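Local coordinates for protein transcriptional regulator, LacI family (Lactobacillus brevis, PDB 3JY6) that probably binds operator DNA as a LacI-family transcriptional regulator, with the chain described here forming its periplasmic-binding-protein-like regulatory domain, at residues Thr130-Leu135 and Val155-Glu160; Ser161-Ser166 and Glu190-Glu195; Gln124-Leu129 and Lys182-Ala187. All blocks are in the same frame, centred on the assembly; numbering follows the deposited sequence.

Contact 1. Residues Thr130-Leu135 and Val155-Glu160; sequences TSELEL and VLEVSE
Thr130 and Ser131 run parallel to Glu157 and Val158 as neighbouring strand ends, joined by a straight bond from Thr130 N to Leu156 O and by a shorter one, 2.7 Å, from Val158 N to Thr130 O. A weak bond from Glu132 N to Val158 O follows where the first strand gives way to loop. On the face carrying Thr130 and Glu157, Thr130 CG2 packs at 4.1 Å against both Val155 CG2 and Glu157 CG, and the Glu157 side chain lies alongside the threonine, pointing the same way. With CG beside its own backbone N (chi1 -67°) and an extended chain beyond, Glu157 carries OE2 to Leu133 N at 3.1 Å, the amide meeting the anti side of the carboxylate. The contact belongs to a right-handed beta-alpha-beta crossover, strand 125-131, helix 137-147 and strand 152-158, and lies at the C-terminal ends of the strands of a parallel sheet, of which 152-158 is an outermost strand. There Ser159 OG donates to Glu132 OE2, 3.0 Å away, from well above the carboxylate plane. On the face carrying Ser131 and Val158, Ser131 OG gives a 2.7 Å bond to Glu160 OE2, again on the anti side but 35° out of plane. Arg139 pairs with the same Glu160 oxygen, while Lys189 and Arg191 hold OE1, so the carboxylate is probably kept ionised.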
# COMPACT_ATOMS: atom_id res chain seq x y z
N THR A 130 -10.71 0.02 17.16
CA THR A 130 -11.38 -0.34 15.92
C THR A 130 -12.13 0.78 15.19
O THR A 130 -12.36 1.86 15.74
CB THR A 130 -12.42 -1.45 16.21
OG1 THR A 130 -13.02 -1.90 14.99
CG2 THR A 130 -13.51 -0.92 17.11
N SER A 131 -12.49 0.52 13.94
CA SER A 131 -13.30 1.47 13.19
C SER A 131 -14.69 1.11 13.71
O SER A 131 -14.88 0.02 14.23
CB SER A 131 -13.21 1.21 11.69
OG SER A 131 -11.91 1.46 11.20
N GLU A 132 -15.65 2.02 13.59
CA GLU A 132 -17.00 1.78 14.09
C GLU A 132 -17.55 0.37 13.85
O GLU A 132 -17.63 -0.09 12.70
CB GLU A 132 -17.95 2.84 13.53
CG GLU A 132 -17.61 4.23 14.05
CD GLU A 132 -18.52 5.31 13.49
OE1 GLU A 132 -19.76 5.20 13.66
OE2 GLU A 132 -17.99 6.27 12.88
N LEU A 133 -17.95 -0.29 14.94
CA LEU A 133 -18.48 -1.65 14.90
C LEU A 133 -19.75 -1.87 14.07
O LEU A 133 -19.82 -2.84 13.31
CB LEU A 133 -18.71 -2.15 16.33
CG LEU A 133 -17.46 -2.50 17.14
CD1 LEU A 133 -17.78 -2.51 18.63
CD2 LEU A 133 -16.93 -3.86 16.70
N GLU A 134 -20.75 -1.00 14.22
CA GLU A 134 -21.99 -1.18 13.45
C GLU A 134 -21.73 -1.18 11.95
O GLU A 134 -22.36 -1.94 11.21
CB GLU A 134 -23.01 -0.09 13.80
CG GLU A 134 -24.32 -0.24 13.04
CD GLU A 134 -25.44 0.63 13.60
OE1 GLU A 134 -26.13 0.19 14.55
OE2 GLU A 134 -25.63 1.76 13.09
N LEU A 135 -20.80 -0.35 11.50
CA LEU A 135 -20.46 -0.23 10.09
C LEU A 135 -19.94 -1.47 9.37
O LEU A 135 -19.85 -1.47 8.15
CB LEU A 135 -19.44 0.90 9.89
CG LEU A 135 -20.00 2.29 9.56
CD1 LEU A 135 -20.85 2.82 10.71
CD2 LEU A 135 -18.84 3.24 9.27
N VAL A 155 -13.52 -0.82 24.70
CA VAL A 155 -13.48 -0.60 23.26
C VAL A 155 -13.33 0.87 22.87
O VAL A 155 -13.97 1.74 23.46
CB VAL A 155 -14.74 -1.18 22.58
CG1 VAL A 155 -15.97 -0.52 23.13
CG2 VAL A 155 -14.67 -0.99 21.07
N LEU A 156 -12.48 1.13 21.89
CA LEU A 156 -12.26 2.48 21.40
C LEU A 156 -12.53 2.56 19.90
O LEU A 156 -11.67 2.22 19.07
CB LEU A 156 -10.83 2.95 21.69
CG LEU A 156 -10.39 4.25 21.01
CD1 LEU A 156 -11.45 5.33 21.15
CD2 LEU A 156 -9.08 4.72 21.61
N GLU A 157 -13.73 3.02 19.58
CA GLU A 157 -14.16 3.17 18.21
C GLU A 157 -13.61 4.46 17.63
O GLU A 157 -13.63 5.51 18.28
CB GLU A 157 -15.68 3.16 18.16
CG GLU A 157 -16.26 1.81 18.53
CD GLU A 157 -17.77 1.79 18.55
OE1 GLU A 157 -18.36 2.09 19.60
OE2 GLU A 157 -18.36 1.48 17.49
N VAL A 158 -13.11 4.36 16.40
CA VAL A 158 -12.54 5.49 15.68
C VAL A 158 -13.42 5.68 14.45
O VAL A 158 -13.85 4.70 13.83
CB VAL A 158 -11.10 5.19 15.22
CG1 VAL A 158 -10.53 6.39 14.49
CG2 VAL A 158 -10.22 4.84 16.42
N SER A 159 -13.70 6.92 14.09
CA SER A 159 -14.52 7.21 12.92
C SER A 159 -13.59 7.48 11.74
O SER A 159 -12.94 8.53 11.69
CB SER A 159 -15.41 8.44 13.18
OG SER A 159 -16.24 8.25 14.31
N GLU A 160 -13.52 6.55 10.80
CA GLU A 160 -12.63 6.71 9.65
C GLU A 160 -12.91 8.00 8.88
O GLU A 160 -12.01 8.54 8.24
CB GLU A 160 -12.74 5.50 8.72
CG GLU A 160 -12.12 4.23 9.28
CD GLU A 160 -12.06 3.10 8.25
OE1 GLU A 160 -11.57 3.34 7.13
OE2 GLU A 160 -12.50 1.98 8.57

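Contact 2. Residues Ser161-Ser166 and Glu190-Glu195; sequences SSYNHS and ERWLLE
Tyr163 and Glu195, which bury the most surface here, approach from opposite directions and meet through a 2.9 Å hydrogen bond from Tyr163 OH to the syn lone pair of Glu195 OE1. The other carboxylate oxygen takes a second bond: His165 ND1 donates to the anti lone pair of Glu195 OE2 at 3.1 Å, with ring and carboxylate planes only 21° apart. Each oxygen thus has its own donor, which should restrain the group from turning. Glu195 reaches both partners with CG opposite its backbone N (chi1 -169°) and an extended chain. The segments join the loop entering helix 165-177, where Asn164 takes the N-cap position, to the short helix 190-196; both helices follow strands of the same parallel sheet. Over one face of the Tyr163 ring, Trp192 forms a T-shaped stack, its six-membered ring pointing an edge at the phenol face with the planes at 88° and centroids 5.1 Å apart. A serine in place of Glu195 would probably leave Tyr163 OH and His165 ND1 without the carboxylate that accepts from both and the phenol freer to shift. Arg191 NH2 adds a weak, long bond of 3.5 Å to Tyr163 OH, its main partner being Glu160, whereas Trp192 NE1 is bonded to Ser131. Arg224 of the second subunit packs against both His165 and Glu195.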
# COMPACT_ATOMS: atom_id res chain seq x y z
N SER A 161 -14.14 8.50 8.98
CA SER A 161 -14.55 9.73 8.30
C SER A 161 -14.02 11.00 8.97
O SER A 161 -13.55 11.91 8.29
CB SER A 161 -16.08 9.82 8.26
OG SER A 161 -16.62 9.83 9.57
N SER A 162 -14.11 11.05 10.29
CA SER A 162 -13.65 12.23 11.01
C SER A 162 -13.15 11.89 12.40
O SER A 162 -13.94 11.72 13.33
CB SER A 162 -14.78 13.25 11.12
OG SER A 162 -15.80 12.76 11.98
N TYR A 163 -11.84 11.78 12.53
CA TYR A 163 -11.22 11.48 13.82
C TYR A 163 -9.97 12.32 13.93
O TYR A 163 -9.38 12.71 12.92
CB TYR A 163 -10.84 9.99 13.91
CG TYR A 163 -9.68 9.57 13.01
CD1 TYR A 163 -9.90 9.22 11.68
CD2 TYR A 163 -8.38 9.53 13.50
CE1 TYR A 163 -8.84 8.83 10.85
CE2 TYR A 163 -7.30 9.15 12.68
CZ TYR A 163 -7.54 8.80 11.36
OH TYR A 163 -6.49 8.41 10.56
N ASN A 164 -9.55 12.62 15.15
CA ASN A 164 -8.34 13.41 15.35
C ASN A 164 -7.28 12.45 15.85
O ASN A 164 -7.59 11.54 16.62
CB ASN A 164 -8.57 14.51 16.38
CG ASN A 164 -7.41 15.47 16.47
OD1 ASN A 164 -7.17 16.24 15.54
ND2 ASN A 164 -6.68 15.41 17.58
N HIS A 165 -6.03 12.65 15.43
CA HIS A 165 -4.95 11.77 15.86
C HIS A 165 -4.71 11.77 17.36
O HIS A 165 -4.91 10.74 18.02
CB HIS A 165 -3.63 12.12 15.17
CG HIS A 165 -2.48 11.27 15.62
ND1 HIS A 165 -2.40 9.92 15.34
CD2 HIS A 165 -1.39 11.56 16.36
CE1 HIS A 165 -1.31 9.42 15.89
NE2 HIS A 165 -0.67 10.40 16.51
N SER A 166 -4.28 12.90 17.91
CA SER A 166 -3.99 12.99 19.34
C SER A 166 -5.22 12.71 20.20
O SER A 166 -5.09 12.31 21.35
CB SER A 166 -3.39 14.35 19.70
OG SER A 166 -4.36 15.38 19.57
N GLU A 190 -5.56 -3.06 10.39
CA GLU A 190 -4.15 -2.75 10.22
C GLU A 190 -3.77 -1.26 10.39
O GLU A 190 -2.79 -0.95 11.08
CB GLU A 190 -3.69 -3.28 8.85
CG GLU A 190 -2.21 -3.09 8.56
CD GLU A 190 -1.62 -4.21 7.71
OE1 GLU A 190 -2.20 -4.57 6.66
OE2 GLU A 190 -0.56 -4.74 8.10
N ARG A 191 -4.52 -0.36 9.78
CA ARG A 191 -4.20 1.07 9.86
C ARG A 191 -4.06 1.61 11.27
O ARG A 191 -3.17 2.40 11.55
CB ARG A 191 -5.25 1.89 9.10
CG ARG A 191 -6.67 1.68 9.57
CD ARG A 191 -7.64 2.46 8.68
NE ARG A 191 -7.39 3.90 8.79
CZ ARG A 191 -8.06 4.83 8.11
NH1 ARG A 191 -9.03 4.47 7.28
NH2 ARG A 191 -7.77 6.11 8.27
N TRP A 192 -4.95 1.18 12.16
CA TRP A 192 -4.91 1.64 13.54
C TRP A 192 -3.65 1.14 14.25
O TRP A 192 -3.05 1.87 15.04
CB TRP A 192 -6.16 1.16 14.27
CG TRP A 192 -7.44 1.69 13.66
CD1 TRP A 192 -8.62 1.01 13.50
CD2 TRP A 192 -7.66 2.99 13.10
NE1 TRP A 192 -9.56 1.81 12.88
CE2 TRP A 192 -8.99 3.03 12.62
CE3 TRP A 192 -6.86 4.13 12.96
CZ2 TRP A 192 -9.54 4.17 12.00
CZ3 TRP A 192 -7.40 5.27 12.34
CH2 TRP A 192 -8.73 5.27 11.88
N LEU A 193 -3.23 -0.08 13.95
CA LEU A 193 -2.03 -0.63 14.56
C LEU A 193 -0.83 0.17 14.05
O LEU A 193 0.07 0.51 14.82
CB LEU A 193 -1.90 -2.13 14.21
CG LEU A 193 -0.85 -2.98 14.94
CD1 LEU A 193 -1.31 -4.43 14.97
CD2 LEU A 193 0.50 -2.86 14.23
N LEU A 194 -0.85 0.50 12.76
CA LEU A 194 0.26 1.23 12.14
C LEU A 194 0.32 2.68 12.56
O LEU A 194 1.40 3.24 12.66
CB LEU A 194 0.15 1.17 10.61
CG LEU A 194 0.13 -0.20 9.92
CD1 LEU A 194 -0.18 -0.02 8.45
CD2 LEU A 194 1.47 -0.89 10.10
N GLU A 195 -0.83 3.29 12.82
CA GLU A 195 -0.85 4.69 13.20
C GLU A 195 -0.59 4.99 14.67
O GLU A 195 0.13 5.94 14.99
CB GLU A 195 -2.19 5.32 12.79
CG GLU A 195 -2.21 6.84 12.89
CD GLU A 195 -3.55 7.44 12.51
OE1 GLU A 195 -4.23 6.87 11.63
OE2 GLU A 195 -3.91 8.49 13.08

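Contact 3. Residues Gln124-Leu129 and Lys182-Ala187; sequences QHVVVL and KTVAFA
Val127 bonds to the neighbouring strand through both its backbone polar atoms: its N donates almost straight (178°) to Val184 O, and its O receives Phe186 N at 2.7 Å. Further bonds from Val184 N to His125 O and from Leu129 N to Phe186 O continue the regular parallel pairing of strands 125-129 and 183-187, whose axes lie 22° apart. Packing is close on the face bearing His125, Val127 and Thr183, where Val127 CG2 and Thr183 CG2 come to 3.5 Å and helix 165-177 covers Val127 and Ala185. On the opposite face, Val126 CG1 lies alongside Phe186 CB at 3.9 Å; the phenylalanine, with CG opposite its backbone N (chi1 -159°), sends its ring away from the neighbouring strand, and Thr214 of the next strand packs against it. These two strands are the central pair of the four-stranded parallel sheet in this lobe of the periplasmic-binding-protein fold. The end at Gln124 and Lys182 is looser and partly exposed: Lys182 O takes His125 N at 3.1 Å and a weak bond from Gln124 N, while the lysine chain leads away to Gln121 O and the Tyr123 ring. Just inside it, His125 ND1 donates to Thr183 OG1 at 2.8 Å, and NE2 of the same ring is bonded to Asp154. With both ring nitrogens engaged and a carboxylate at one of them, the buried imidazole is held in orientation and its protonated form may be favoured.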
# COMPACT_ATOMS: atom_id res chain seq x y z
N GLN A 124 -5.10 -9.97 30.97
CA GLN A 124 -6.53 -10.16 31.20
C GLN A 124 -7.38 -8.99 30.71
O GLN A 124 -8.58 -9.13 30.46
CB GLN A 124 -6.79 -10.35 32.70
CG GLN A 124 -5.79 -11.27 33.39
CD GLN A 124 -6.18 -12.73 33.29
OE1 GLN A 124 -7.10 -13.19 33.98
NE2 GLN A 124 -5.48 -13.47 32.45
N HIS A 125 -6.75 -7.83 30.58
CA HIS A 125 -7.44 -6.62 30.16
C HIS A 125 -7.20 -6.30 28.69
O HIS A 125 -6.08 -5.96 28.30
CB HIS A 125 -6.98 -5.47 31.05
CG HIS A 125 -7.49 -4.13 30.63
ND1 HIS A 125 -6.68 -3.01 30.62
CD2 HIS A 125 -8.71 -3.72 30.21
CE1 HIS A 125 -7.38 -1.97 30.21
NE2 HIS A 125 -8.62 -2.37 29.96
N VAL A 126 -8.25 -6.40 27.88
CA VAL A 126 -8.10 -6.13 26.46
C VAL A 126 -8.67 -4.77 26.07
O VAL A 126 -9.79 -4.42 26.41
CB VAL A 126 -8.78 -7.21 25.61
CG1 VAL A 126 -8.41 -7.03 24.13
CG2 VAL A 126 -8.37 -8.59 26.10
N VAL A 127 -7.85 -4.00 25.35
CA VAL A 127 -8.24 -2.69 24.88
C VAL A 127 -8.39 -2.82 23.38
O VAL A 127 -7.41 -2.91 22.64
CB VAL A 127 -7.16 -1.63 25.22
CG1 VAL A 127 -7.53 -0.28 24.60
CG2 VAL A 127 -7.04 -1.48 26.73
N VAL A 128 -9.64 -2.84 22.93
CA VAL A 128 -9.94 -2.98 21.51
C VAL A 128 -9.94 -1.64 20.79
O VAL A 128 -10.64 -0.71 21.18
CB VAL A 128 -11.33 -3.62 21.32
CG1 VAL A 128 -11.59 -3.86 19.85
CG2 VAL A 128 -11.43 -4.92 22.11
N LEU A 129 -9.13 -1.53 19.74
CA LEU A 129 -9.06 -0.31 18.93
C LEU A 129 -9.67 -0.69 17.59
O LEU A 129 -9.18 -1.62 16.93
CB LEU A 129 -7.61 0.14 18.76
CG LEU A 129 -7.35 1.39 17.92
CD1 LEU A 129 -8.11 2.60 18.50
CD2 LEU A 129 -5.85 1.65 17.87
N LYS A 182 -2.62 -6.80 33.44
CA LYS A 182 -1.74 -6.81 32.27
C LYS A 182 -2.71 -6.53 31.14
O LYS A 182 -3.83 -7.05 31.13
CB LYS A 182 -1.06 -8.17 32.07
CG LYS A 182 0.10 -8.43 33.01
CD LYS A 182 0.77 -9.79 32.74
CE LYS A 182 1.58 -9.79 31.45
NZ LYS A 182 2.36 -11.06 31.26
N THR A 183 -2.27 -5.72 30.18
CA THR A 183 -3.14 -5.31 29.09
C THR A 183 -2.63 -5.58 27.68
O THR A 183 -1.43 -5.47 27.42
CB THR A 183 -3.42 -3.80 29.21
OG1 THR A 183 -3.93 -3.51 30.51
CG2 THR A 183 -4.43 -3.34 28.15
N VAL A 184 -3.56 -5.91 26.78
CA VAL A 184 -3.25 -6.12 25.37
C VAL A 184 -4.03 -5.08 24.57
O VAL A 184 -5.27 -5.03 24.66
CB VAL A 184 -3.76 -7.45 24.79
CG1 VAL A 184 -2.78 -7.99 23.77
CG2 VAL A 184 -4.09 -8.42 25.88
N ALA A 185 -3.33 -4.27 23.78
CA ALA A 185 -4.01 -3.30 22.93
C ALA A 185 -4.23 -4.13 21.66
O ALA A 185 -3.27 -4.57 21.03
CB ALA A 185 -3.10 -2.11 22.66
N PHE A 186 -5.50 -4.37 21.31
CA PHE A 186 -5.86 -5.20 20.15
C PHE A 186 -6.52 -4.38 19.03
O PHE A 186 -7.66 -3.94 19.15
CB PHE A 186 -6.81 -6.30 20.66
CG PHE A 186 -6.91 -7.53 19.78
CD1 PHE A 186 -7.16 -8.77 20.36
CD2 PHE A 186 -6.85 -7.44 18.39
CE1 PHE A 186 -7.34 -9.91 19.58
CE2 PHE A 186 -7.04 -8.57 17.60
CZ PHE A 186 -7.29 -9.81 18.20
N ALA A 187 -5.77 -4.17 17.95
CA ALA A 187 -6.27 -3.42 16.80
C ALA A 187 -7.03 -4.37 15.87
O ALA A 187 -6.52 -5.42 15.48
CB ALA A 187 -5.10 -2.77 16.05

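From the N terminus, strand 125-131 enters first and serves two contacts: its early part pairs in contact 3, its end in contact 1. Contact 1 closes the shorter loop, through helix 137-147 and back along strand 152-158, and is nested inside the longer loop that contact 3 closes once helix 165-177 has returned the chain to strand 183-187. Contact 2 begins after contact 1 has closed and, ending beyond strand 183-187, crosses contact 3. Contacts 1 and 3 thus place strand 125-131 between its two neighbours in one sheet, while contact 2 ties the loop and start of helix 165-177 to helix 190-196, beyond strand 183-187 in the chain. Trp192 packs against Val158 and Leu129, bringing contact 2 against both others.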